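Cellulosomal scaffoldin (Bacteroides cellulosolvens, PDB 2XBT) probably binds cellulose through this family 3b carbohydrate-binding module, one domain of the scaffoldin that organises the cellulosome. Local coordinates at residues T46-Y51 / Y88-L93; K57-Y62 / A73-L78; L10-S15 / V146-N151. All coordinates share one frame; numbering follows the deposited sequence.

Interaction 1 of 3, residues T46-Y51 / Y88-L93; sequences TIRYFY and YIEIKL. With NO3 (nitrate ion), chain B.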
loop_
_atom_site.group_PDB
_atom_site.type_symbol
_atom_site.label_atom_id
_atom_site.label_comp_id
_atom_site.label_asym_id
_atom_site.label_seq_id
_atom_site.Cartn_x
_atom_site.Cartn_y
_atom_site.Cartn_z
ATOM N N THR A 46 2.121 -8.580 0.948
ATOM C CA THR A 46 2.808 -7.496 0.255
ATOM C C THR A 46 1.780 -6.535 -0.303
ATOM O O THR A 46 0.637 -6.924 -0.618
ATOM C CB THR A 46 3.718 -8.012 -0.882
ATOM O OG1 THR A 46 2.975 -8.893 -1.729
ATOM C CG2 THR A 46 4.866 -8.777 -0.297
ATOM N N ILE A 47 2.169 -5.265 -0.399
ATOM C CA ILE A 47 1.291 -4.246 -0.945
ATOM C C ILE A 47 2.042 -3.535 -2.046
ATOM O O ILE A 47 3.226 -3.245 -1.888
ATOM C CB ILE A 47 0.898 -3.258 0.138
ATOM C CG1 ILE A 47 0.116 -3.994 1.222
ATOM C CG2 ILE A 47 0.033 -2.122 -0.452
ATOM C CD1 ILE A 47 -0.113 -3.166 2.479
ATOM N N ARG A 48 1.379 -3.274 -3.170
ATOM C CA ARG A 48 2.053 -2.550 -4.248
ATOM C C ARG A 48 1.308 -1.284 -4.586
ATOM O O ARG A 48 0.090 -1.291 -4.774
ATOM C CB ARG A 48 2.189 -3.411 -5.505
ATOM C CG ARG A 48 3.034 -4.657 -5.289
ATOM C CD ARG A 48 3.114 -5.504 -6.556
ATOM N NE ARG A 48 4.102 -6.557 -6.385
ATOM C CZ ARG A 48 4.587 -7.326 -7.352
ATOM N NH1 ARG A 48 4.192 -7.171 -8.607
ATOM N NH2 ARG A 48 5.490 -8.251 -7.058
ATOM N N TYR A 49 2.067 -0.197 -4.662
ATOM C CA TYR A 49 1.567 1.108 -5.042
ATOM C C TYR A 49 2.296 1.421 -6.330
ATOM O O TYR A 49 3.521 1.481 -6.348
ATOM C CB TYR A 49 1.958 2.137 -3.984
ATOM C CG TYR A 49 1.385 3.522 -4.202
ATOM C CD1 TYR A 49 0.238 3.936 -3.528
ATOM C CD2 TYR A 49 2.004 4.428 -5.062
ATOM C CE1 TYR A 49 -0.284 5.214 -3.710
ATOM C CE2 TYR A 49 1.490 5.708 -5.254
ATOM C CZ TYR A 49 0.346 6.094 -4.577
ATOM O OH TYR A 49 -0.186 7.363 -4.736
ATOM N N PHE A 50 1.532 1.598 -7.400
ATOM C CA PHE A 50 2.092 1.708 -8.746
ATOM C C PHE A 50 2.212 3.164 -9.143
ATOM O O PHE A 50 1.314 3.963 -8.867
ATOM C CB PHE A 50 1.205 0.988 -9.739
ATOM C CG PHE A 50 0.986 -0.465 -9.393
ATOM C CD1 PHE A 50 1.892 -1.423 -9.815
ATOM C CD2 PHE A 50 -0.122 -0.853 -8.663
ATOM C CE1 PHE A 50 1.704 -2.769 -9.506
ATOM C CE2 PHE A 50 -0.322 -2.208 -8.332
ATOM C CZ PHE A 50 0.600 -3.156 -8.769
ATOM N N TYR A 51 3.321 3.500 -9.790
ATOM C CA TYR A 51 3.611 4.900 -10.080
ATOM C C TYR A 51 4.515 5.046 -11.296
ATOM O O TYR A 51 5.035 4.071 -11.826
ATOM C CB TYR A 51 4.274 5.582 -8.871
ATOM C CG TYR A 51 5.697 5.112 -8.612
ATOM C CD1 TYR A 51 6.779 5.841 -9.070
ATOM C CD2 TYR A 51 5.952 3.929 -7.904
ATOM C CE1 TYR A 51 8.084 5.418 -8.835
ATOM C CE2 TYR A 51 7.253 3.497 -7.667
ATOM C CZ TYR A 51 8.310 4.250 -8.135
ATOM O OH TYR A 51 9.603 3.842 -7.912
ATOM N N TYR A 88 6.692 0.203 -9.332
ATOM C CA TYR A 88 5.857 0.054 -8.148
ATOM C C TYR A 88 6.699 0.030 -6.889
ATOM O O TYR A 88 7.844 -0.423 -6.901
ATOM C CB TYR A 88 4.970 -1.184 -8.209
ATOM C CG TYR A 88 5.712 -2.485 -8.309
ATOM C CD1 TYR A 88 5.962 -3.262 -7.168
ATOM C CD2 TYR A 88 6.177 -2.941 -9.530
ATOM C CE1 TYR A 88 6.658 -4.479 -7.264
ATOM C CE2 TYR A 88 6.856 -4.138 -9.637
ATOM C CZ TYR A 88 7.097 -4.902 -8.500
ATOM O OH TYR A 88 7.782 -6.083 -8.618
ATOM N N ILE A 89 6.137 0.573 -5.818
ATOM C CA ILE A 89 6.697 0.393 -4.494
ATOM C C ILE A 89 6.091 -0.915 -3.996
ATOM O O ILE A 89 4.880 -1.117 -4.125
ATOM C CB ILE A 89 6.227 1.489 -3.543
ATOM C CG1 ILE A 89 6.486 2.868 -4.151
ATOM C CG2 ILE A 89 6.923 1.353 -2.181
ATOM C CD1 ILE A 89 5.604 3.925 -3.591
ATOM N N GLU A 90 6.918 -1.772 -3.409
ATOM C CA GLU A 90 6.406 -2.964 -2.741
ATOM C C GLU A 90 6.694 -2.876 -1.265
ATOM O O GLU A 90 7.855 -2.824 -0.851
ATOM C CB GLU A 90 7.026 -4.246 -3.300
ATOM C CG GLU A 90 6.475 -5.504 -2.625
ATOM C CD GLU A 90 6.829 -6.770 -3.385
ATOM O OE1 GLU A 90 7.911 -7.331 -3.129
ATOM O OE2 GLU A 90 6.026 -7.197 -4.239
ATOM N N ILE A 91 5.623 -2.879 -0.482
ATOM C CA ILE A 91 5.731 -2.823 0.967
ATOM C C ILE A 91 5.545 -4.224 1.535
ATOM O O ILE A 91 4.586 -4.924 1.204
ATOM C CB ILE A 91 4.698 -1.840 1.533
ATOM C CG1 ILE A 91 4.980 -0.429 1.007
ATOM C CG2 ILE A 91 4.700 -1.846 3.062
ATOM C CD1 ILE A 91 3.880 0.548 1.306
ATOM N N LYS A 92 6.483 -4.642 2.379
ATOM C CA LYS A 92 6.416 -5.965 2.971
ATOM C C LYS A 92 6.302 -5.804 4.467
ATOM O O LYS A 92 6.999 -4.989 5.053
ATOM C CB LYS A 92 7.679 -6.761 2.659
ATOM C CG LYS A 92 7.722 -7.406 1.286
ATOM C CD LYS A 92 8.886 -8.389 1.228
ATOM C CE LYS A 92 8.936 -9.146 -0.093
ATOM N NZ LYS A 92 7.715 -9.969 -0.292
ATOM N N LEU A 93 5.403 -6.564 5.078
ATOM C CA LEU A 93 5.247 -6.548 6.522
ATOM C C LEU A 93 6.090 -7.685 7.060
ATOM O O LEU A 93 6.198 -8.722 6.421
ATOM C CB LEU A 93 3.777 -6.717 6.883
ATOM C CG LEU A 93 2.926 -5.581 6.307
ATOM C CD1 LEU A 93 1.452 -5.808 6.593
ATOM C CD2 LEU A 93 3.390 -4.238 6.873
HETATM N N NO3 B . 5.785 -10.266 -9.765
HETATM O O1 NO3 B . 5.471 -11.477 -9.139
HETATM O O2 NO3 B . 7.023 -9.654 -9.519
HETATM O O3 NO3 B . 4.857 -9.675 -10.633
#
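Strands 46-51 and 88-93 run antiparallel, 164° apart in direction, with I47-I91 and Y49-I89 as hydrogen-bonded pairs and R48-E90 non-hydrogen-bonded between them. The bonds from I91 N to I47 O and from I89 N to Y49 O are both 2.8 Å long. R48 shares its face with T46, F50, Y88, E90 and K92. Its extended chain lies beside that of E90. R48 NE meets E90 OE2 at 3.0 Å on the anti side, and R48 NH2 meets the same oxygen at 3.1 Å on the syn side. In this side-on salt bridge the oxygen lies near the guanidinium plane, but the donors come in tilted from the carboxylate plane. K92 NZ makes a long salt bridge, 3.9 Å, to E90 OE1. The ring of Y88 covers one guanidinium face, with the two planes 21° apart and Y88 CE1 3.4 Å from R48 NE. Y149 adds a cation-pi contact. A nitrate ion, probably from the crystallisation liquor, accepts weak hydrogen bonds from R48 NH1 and NH2. A leucine in place of R48 removes both donors to E90 OE2, and the carboxylate would probably keep only the long K92 contact among these neighbours and turn more freely. These are neighbouring inner strands of one sheet of the CBM3 beta-sandwich. The opposite face is largely apolar and packs on strands 22-34 and 110-119 of the other sheet. There Y49 CD2 lies 3.9 Å from I89 CD1. At the end of the strand, Y51 CG sits between its backbone N and carbonyl carbon (chi1 70°), which turns the ring across the pair. Its edge points at I89 N, and Y51 CE2 is 3.7 Å from I89 CG1.

Interaction 2 of 3, residues K57-Y62 / A73-L78; sequences KALTYY and ATFNNL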
loop_
_atom_site.group_PDB
_atom_site.type_symbol
_atom_site.label_atom_id
_atom_site.label_comp_id
_atom_site.label_asym_id
_atom_site.label_seq_id
_atom_site.Cartn_x
_atom_site.Cartn_y
_atom_site.Cartn_z
ATOM N N LYS A 57 14.908 9.168 -10.589
ATOM C CA LYS A 57 15.481 9.831 -9.423
ATOM C C LYS A 57 15.348 8.905 -8.223
ATOM O O LYS A 57 14.386 8.149 -8.134
ATOM C CB LYS A 57 14.764 11.146 -9.139
ATOM C CG LYS A 57 15.370 12.339 -9.844
ATOM C CD LYS A 57 14.555 13.587 -9.590
ATOM C CE LYS A 57 15.181 14.792 -10.273
ATOM N NZ LYS A 57 14.434 16.049 -9.991
ATOM N N ALA A 58 16.305 8.971 -7.302
ATOM C CA ALA A 58 16.294 8.103 -6.127
ATOM C C ALA A 58 15.159 8.433 -5.153
ATOM O O ALA A 58 14.989 9.582 -4.734
ATOM C CB ALA A 58 17.643 8.151 -5.407
ATOM N N LEU A 59 14.397 7.407 -4.784
ATOM C CA LEU A 59 13.308 7.576 -3.839
ATOM C C LEU A 59 13.614 6.908 -2.505
ATOM O O LEU A 59 14.380 5.947 -2.442
ATOM C CB LEU A 59 12.016 7.012 -4.414
ATOM C CG LEU A 59 11.563 7.583 -5.756
ATOM C CD1 LEU A 59 10.345 6.823 -6.269
ATOM C CD2 LEU A 59 11.263 9.074 -5.619
ATOM N N THR A 60 13.008 7.428 -1.443
ATOM C CA THR A 60 13.158 6.850 -0.122
ATOM C C THR A 60 11.791 6.600 0.483
ATOM O O THR A 60 10.905 7.451 0.407
ATOM C CB THR A 60 13.937 7.781 0.811
ATOM O OG1 THR A 60 15.254 7.977 0.287
ATOM C CG2 THR A 60 14.030 7.181 2.213
ATOM N N TYR A 61 11.620 5.422 1.071
ATOM C CA TYR A 61 10.386 5.112 1.779
ATOM C C TYR A 61 10.571 5.371 3.264
ATOM O O TYR A 61 11.548 4.916 3.860
ATOM C CB TYR A 61 9.983 3.652 1.557
ATOM C CG TYR A 61 8.710 3.271 2.281
ATOM C CD1 TYR A 61 7.469 3.574 1.744
ATOM C CD2 TYR A 61 8.752 2.605 3.506
ATOM C CE1 TYR A 61 6.292 3.224 2.408
ATOM C CE2 TYR A 61 7.581 2.243 4.174
ATOM C CZ TYR A 61 6.359 2.551 3.620
ATOM O OH TYR A 61 5.199 2.209 4.270
ATOM N N TYR A 62 9.637 6.116 3.842
ATOM C CA TYR A 62 9.645 6.453 5.259
ATOM C C TYR A 62 8.523 5.725 5.985
ATOM O O TYR A 62 7.342 5.972 5.727
ATOM C CB TYR A 62 9.497 7.963 5.444
ATOM C CG TYR A 62 10.690 8.726 4.911
ATOM C CD1 TYR A 62 11.865 8.819 5.650
ATOM C CD2 TYR A 62 10.645 9.337 3.663
ATOM C CE1 TYR A 62 12.967 9.508 5.163
ATOM C CE2 TYR A 62 11.738 10.029 3.168
ATOM C CZ TYR A 62 12.896 10.111 3.920
ATOM O OH TYR A 62 13.978 10.796 3.421
ATOM N N ALA A 73 10.279 -1.329 2.346
ATOM C CA ALA A 73 9.837 -1.107 0.978
ATOM C C ALA A 73 10.979 -1.232 -0.008
ATOM O O ALA A 73 12.140 -0.949 0.313
ATOM C CB ALA A 73 9.188 0.258 0.848
ATOM N N THR A 74 10.639 -1.663 -1.214
ATOM C CA THR A 74 11.565 -1.659 -2.328
ATOM C C THR A 74 10.894 -0.959 -3.502
ATOM O O THR A 74 9.676 -0.889 -3.572
ATOM C CB THR A 74 11.946 -3.094 -2.746
ATOM O OG1 THR A 74 10.769 -3.810 -3.126
ATOM C CG2 THR A 74 12.619 -3.829 -1.578
ATOM N N PHE A 75 11.700 -0.425 -4.414
ATOM C CA PHE A 75 11.176 0.203 -5.607
ATOM C C PHE A 75 11.607 -0.652 -6.785
ATOM O O PHE A 75 12.766 -1.075 -6.868
ATOM C CB PHE A 75 11.716 1.626 -5.715
ATOM C CG PHE A 75 11.382 2.477 -4.521
ATOM C CD1 PHE A 75 10.206 3.201 -4.483
ATOM C CD2 PHE A 75 12.228 2.525 -3.423
ATOM C CE1 PHE A 75 9.875 3.980 -3.378
ATOM C CE2 PHE A 75 11.904 3.302 -2.312
ATOM C CZ PHE A 75 10.727 4.028 -2.294
ATOM N N ASN A 76 10.665 -0.900 -7.689
ATOM C CA ASN A 76 10.794 -1.953 -8.679
ATOM C C ASN A 76 10.272 -1.531 -10.036
ATOM O O ASN A 76 9.319 -0.766 -10.122
ATOM C CB ASN A 76 9.968 -3.158 -8.243
ATOM C CG ASN A 76 10.298 -3.607 -6.841
ATOM O OD1 ASN A 76 11.172 -4.445 -6.646
ATOM N ND2 ASN A 76 9.623 -3.024 -5.854
ATOM N N ASN A 77 10.880 -2.060 -11.092
ATOM C CA ASN A 77 10.346 -1.859 -12.432
ATOM C C ASN A 77 9.080 -2.668 -12.664
ATOM O O ASN A 77 8.994 -3.829 -12.272
ATOM C CB ASN A 77 11.395 -2.227 -13.478
ATOM C CG ASN A 77 12.608 -1.337 -13.405
ATOM O OD1 ASN A 77 13.734 -1.809 -13.277
ATOM N ND2 ASN A 77 12.383 -0.034 -13.464
ATOM N N LEU A 78 8.092 -2.050 -13.297
ATOM C CA LEU A 78 6.854 -2.739 -13.629
ATOM C C LEU A 78 6.933 -3.261 -15.053
ATOM O O LEU A 78 7.372 -2.542 -15.945
ATOM C CB LEU A 78 5.670 -1.780 -13.536
ATOM C CG LEU A 78 4.322 -2.455 -13.759
ATOM C CD1 LEU A 78 4.039 -3.436 -12.643
ATOM C CD2 LEU A 78 3.204 -1.426 -13.873
#
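On the strand whose A73 and F75 meet Y61 and L59, N76 ND2 has two acceptors. It gives a bond of 3.1 Å to T74 OG1, which lies in the plane of the N76 amide, and a weak one to Y88 O. Both T74 and N76 lie on the face turned from 57-62. On the other face A73 and F75 point toward 57-62, and L59 and Y61 point back. The axes of strands 59-62 and 73-78 come no closer than 7.6 Å, at 151° between directions, so side chains fill the gap instead of backbone bonds. F75 has its CG beside the backbone N (chi1 -58°), and this sends the ring across to the opposite strand. L59 CB sits over one ring face in a CH-pi contact, 4.0 Å from the F75 centroid and 18° off the normal. L59 CD1 follows at 4.0 Å from F75 CD1. Above the same face as L59 CB, L59 O lies 3.6 Å from F75 CE2. The ring edge meets the backbone at Y61 N, 3.8 Å from F75 CZ. In a second CH-pi contact next to the first, A73 CB rests on one face of the Y61 ring, offset toward the rim, and is 3.4 Å from Y61 CG. The two strands belong to different sheets of the beta-sandwich. Strand 71-82 is outermost in its sheet, next to 85-93, while 59-66 pairs with 110-119. The contact closes one side of the sandwich near the surface, and V117 and Y51 also touch F75. Its chemistry is that of methyl and methylene groups on aromatic faces, so shape and ring orientation rather than charge match these two strands.

Interaction 3 of 3, residues L10-S15 / V146-N151; sequences LKLLFS and VAVYYN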
loop_
_atom_site.group_PDB
_atom_site.type_symbol
_atom_site.label_atom_id
_atom_site.label_comp_id
_atom_site.label_asym_id
_atom_site.label_seq_id
_atom_site.Cartn_x
_atom_site.Cartn_y
_atom_site.Cartn_z
ATOM N N LEU A 10 -9.840 -10.350 3.342
ATOM C CA LEU A 10 -8.971 -9.171 3.490
ATOM C C LEU A 10 -9.506 -7.965 2.726
ATOM O O LEU A 10 -9.968 -8.090 1.587
ATOM C CB LEU A 10 -7.559 -9.498 3.028
ATOM C CG LEU A 10 -6.776 -10.530 3.833
ATOM C CD1 LEU A 10 -5.498 -10.928 3.126
ATOM C CD2 LEU A 10 -6.479 -9.998 5.225
ATOM N N LYS A 11 -9.447 -6.798 3.354
ATOM C CA LYS A 11 -9.926 -5.567 2.736
ATOM C C LYS A 11 -8.977 -4.418 3.044
ATOM O O LYS A 11 -8.482 -4.310 4.162
ATOM C CB LYS A 11 -11.328 -5.268 3.257
ATOM C CG LYS A 11 -11.870 -3.905 2.952
ATOM C CD LYS A 11 -13.321 -3.815 3.430
ATOM C CE LYS A 11 -13.825 -2.383 3.460
ATOM N NZ LYS A 11 -15.238 -2.283 3.938
ATOM N N LEU A 12 -8.714 -3.565 2.051
ATOM C CA LEU A 12 -7.803 -2.446 2.248
ATOM C C LEU A 12 -8.559 -1.134 2.250
ATOM O O LEU A 12 -9.343 -0.869 1.343
ATOM C CB LEU A 12 -6.746 -2.409 1.141
ATOM C CG LEU A 12 -5.613 -1.393 1.285
ATOM C CD1 LEU A 12 -4.775 -1.726 2.501
ATOM C CD2 LEU A 12 -4.735 -1.357 0.036
ATOM N N LEU A 13 -8.318 -0.327 3.279
ATOM C CA LEU A 13 -8.776 1.050 3.312
ATOM C C LEU A 13 -7.560 1.933 3.059
ATOM O O LEU A 13 -6.443 1.586 3.440
ATOM C CB LEU A 13 -9.425 1.385 4.658
ATOM C CG LEU A 13 -10.671 0.563 5.028
ATOM C CD1 LEU A 13 -11.110 0.853 6.460
ATOM C CD2 LEU A 13 -11.812 0.843 4.058
ATOM N N PHE A 14 -7.766 3.065 2.399
ATOM C CA PHE A 14 -6.643 3.882 1.987
ATOM C C PHE A 14 -6.956 5.356 2.230
ATOM O O PHE A 14 -8.095 5.795 2.045
ATOM C CB PHE A 14 -6.364 3.674 0.488
ATOM C CG PHE A 14 -5.177 4.446 -0.025
ATOM C CD1 PHE A 14 -3.918 3.866 -0.051
ATOM C CD2 PHE A 14 -5.325 5.747 -0.479
ATOM C CE1 PHE A 14 -2.831 4.564 -0.513
ATOM C CE2 PHE A 14 -4.246 6.463 -0.938
ATOM C CZ PHE A 14 -2.991 5.879 -0.953
ATOM N N SER A 15 -5.951 6.105 2.655
ATOM C CA SER A 15 -6.025 7.564 2.609
ATOM C C SER A 15 -4.649 8.142 2.382
ATOM O O SER A 15 -3.649 7.464 2.562
ATOM C CB SER A 15 -6.616 8.138 3.894
ATOM O OG SER A 15 -5.600 8.369 4.842
ATOM N N VAL A 146 -4.581 0.185 -5.523
ATOM C CA VAL A 146 -3.446 -0.349 -4.761
ATOM C C VAL A 146 -3.705 -1.832 -4.605
ATOM O O VAL A 146 -4.833 -2.229 -4.282
ATOM C CB VAL A 146 -3.353 0.272 -3.356
ATOM C CG1 VAL A 146 -2.300 -0.450 -2.515
ATOM C CG2 VAL A 146 -3.025 1.771 -3.460
ATOM N N ALA A 147 -2.695 -2.655 -4.841
ATOM C CA ALA A 147 -2.907 -4.111 -4.807
ATOM C C ALA A 147 -2.315 -4.736 -3.552
ATOM O O ALA A 147 -1.235 -4.345 -3.104
ATOM C CB ALA A 147 -2.306 -4.774 -6.030
ATOM N N VAL A 148 -3.018 -5.739 -3.023
ATOM C CA VAL A 148 -2.535 -6.496 -1.875
ATOM C C VAL A 148 -2.428 -7.978 -2.248
ATOM O O VAL A 148 -3.327 -8.525 -2.890
ATOM C CB VAL A 148 -3.506 -6.389 -0.720
ATOM C CG1 VAL A 148 -2.920 -7.095 0.522
ATOM C CG2 VAL A 148 -3.834 -4.922 -0.422
ATOM N N TYR A 149 -1.328 -8.605 -1.854
ATOM C CA TYR A 149 -1.089 -10.011 -2.162
ATOM C C TYR A 149 -0.871 -10.800 -0.880
ATOM O O TYR A 149 -0.315 -10.285 0.084
ATOM C CB TYR A 149 0.137 -10.155 -3.042
ATOM C CG TYR A 149 0.035 -9.348 -4.317
ATOM C CD1 TYR A 149 -0.278 -9.957 -5.522
ATOM C CD2 TYR A 149 0.228 -7.973 -4.302
ATOM C CE1 TYR A 149 -0.367 -9.220 -6.690
ATOM C CE2 TYR A 149 0.131 -7.230 -5.455
ATOM C CZ TYR A 149 -0.164 -7.856 -6.641
ATOM O OH TYR A 149 -0.253 -7.101 -7.778
ATOM N N TYR A 150 -1.294 -12.059 -0.887
ATOM C CA TYR A 150 -1.011 -12.941 0.228
ATOM C C TYR A 150 -0.274 -14.149 -0.324
ATOM O O TYR A 150 -0.803 -14.877 -1.160
ATOM C CB TYR A 150 -2.294 -13.346 0.934
ATOM C CG TYR A 150 -2.032 -14.020 2.255
ATOM C CD1 TYR A 150 -1.676 -13.277 3.371
ATOM C CD2 TYR A 150 -2.119 -15.399 2.380
ATOM C CE1 TYR A 150 -1.429 -13.882 4.580
ATOM C CE2 TYR A 150 -1.871 -16.017 3.591
ATOM C CZ TYR A 150 -1.534 -15.258 4.681
ATOM O OH TYR A 150 -1.280 -15.876 5.893
ATOM N N ASN A 151 0.969 -14.330 0.111
ATOM C CA ASN A 151 1.840 -15.313 -0.507
ATOM C C ASN A 151 1.953 -15.157 -2.016
ATOM O O ASN A 151 2.071 -16.147 -2.744
ATOM C CB ASN A 151 1.349 -16.720 -0.185
ATOM C CG ASN A 151 2.222 -17.408 0.814
ATOM O OD1 ASN A 151 3.150 -16.807 1.355
ATOM N ND2 ASN A 151 1.937 -18.675 1.075
#
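L12 reaches from strand 10-15 toward V146 and V148. Its CB is 4.2 Å from V148 CG2, at the edge of contact. CG lies anti to the backbone N (chi1 -173°), which carries the branch toward the other segment. The tip does most of the touching: L12 CD2 is 3.6 Å from V146 CG1 and 3.7 Å from V148 CG2, so one methyl meets both valines. V146 presents a different branch to F14. V146 CG2 lies 4.1 Å from F14 CE1, approaching the ring obliquely. At the other end L10 CD1 comes only loosely to Y150 CD1, at 4.5 Å. The hydroxyl of Y150 is engaged elsewhere, with D41 N. The segments belong to opposing sheets of the beta-sandwich: 10-15 pairs with 22-34, and 147-150 lies between 45-51 and 153-156. M30 touches L12 and F14, while I47 packs on V146 and V155 on V148, so the layer continues beyond these two segments. All the touching groups are hydrocarbon. The contact is therefore held by burial of apolar surface between the sheets and has no polar bond to fix its register.

Interaction 1 lies within a sheet, while interactions 2 and 3 join facing sheets of the sandwich. Interactions 1 and 3 are buried, and interaction 2 is at the surface, its centre about 13 Å from the centre of the chain. Strand 45-51 pairs with 85-93 on one side and with 147-150 on the other, through R48 N to A147 O. Strand 71-82 pairs with 85-93 through E90 N to T74 O. All three interactions therefore draw on one sheet. Backbone bonds and a salt bridge mark interaction 1. Interaction 2 relies on CH-pi contacts, and interaction 3 on aliphatic packing. Interactions 2 and 3 do not touch, their centres being about 19 Å apart.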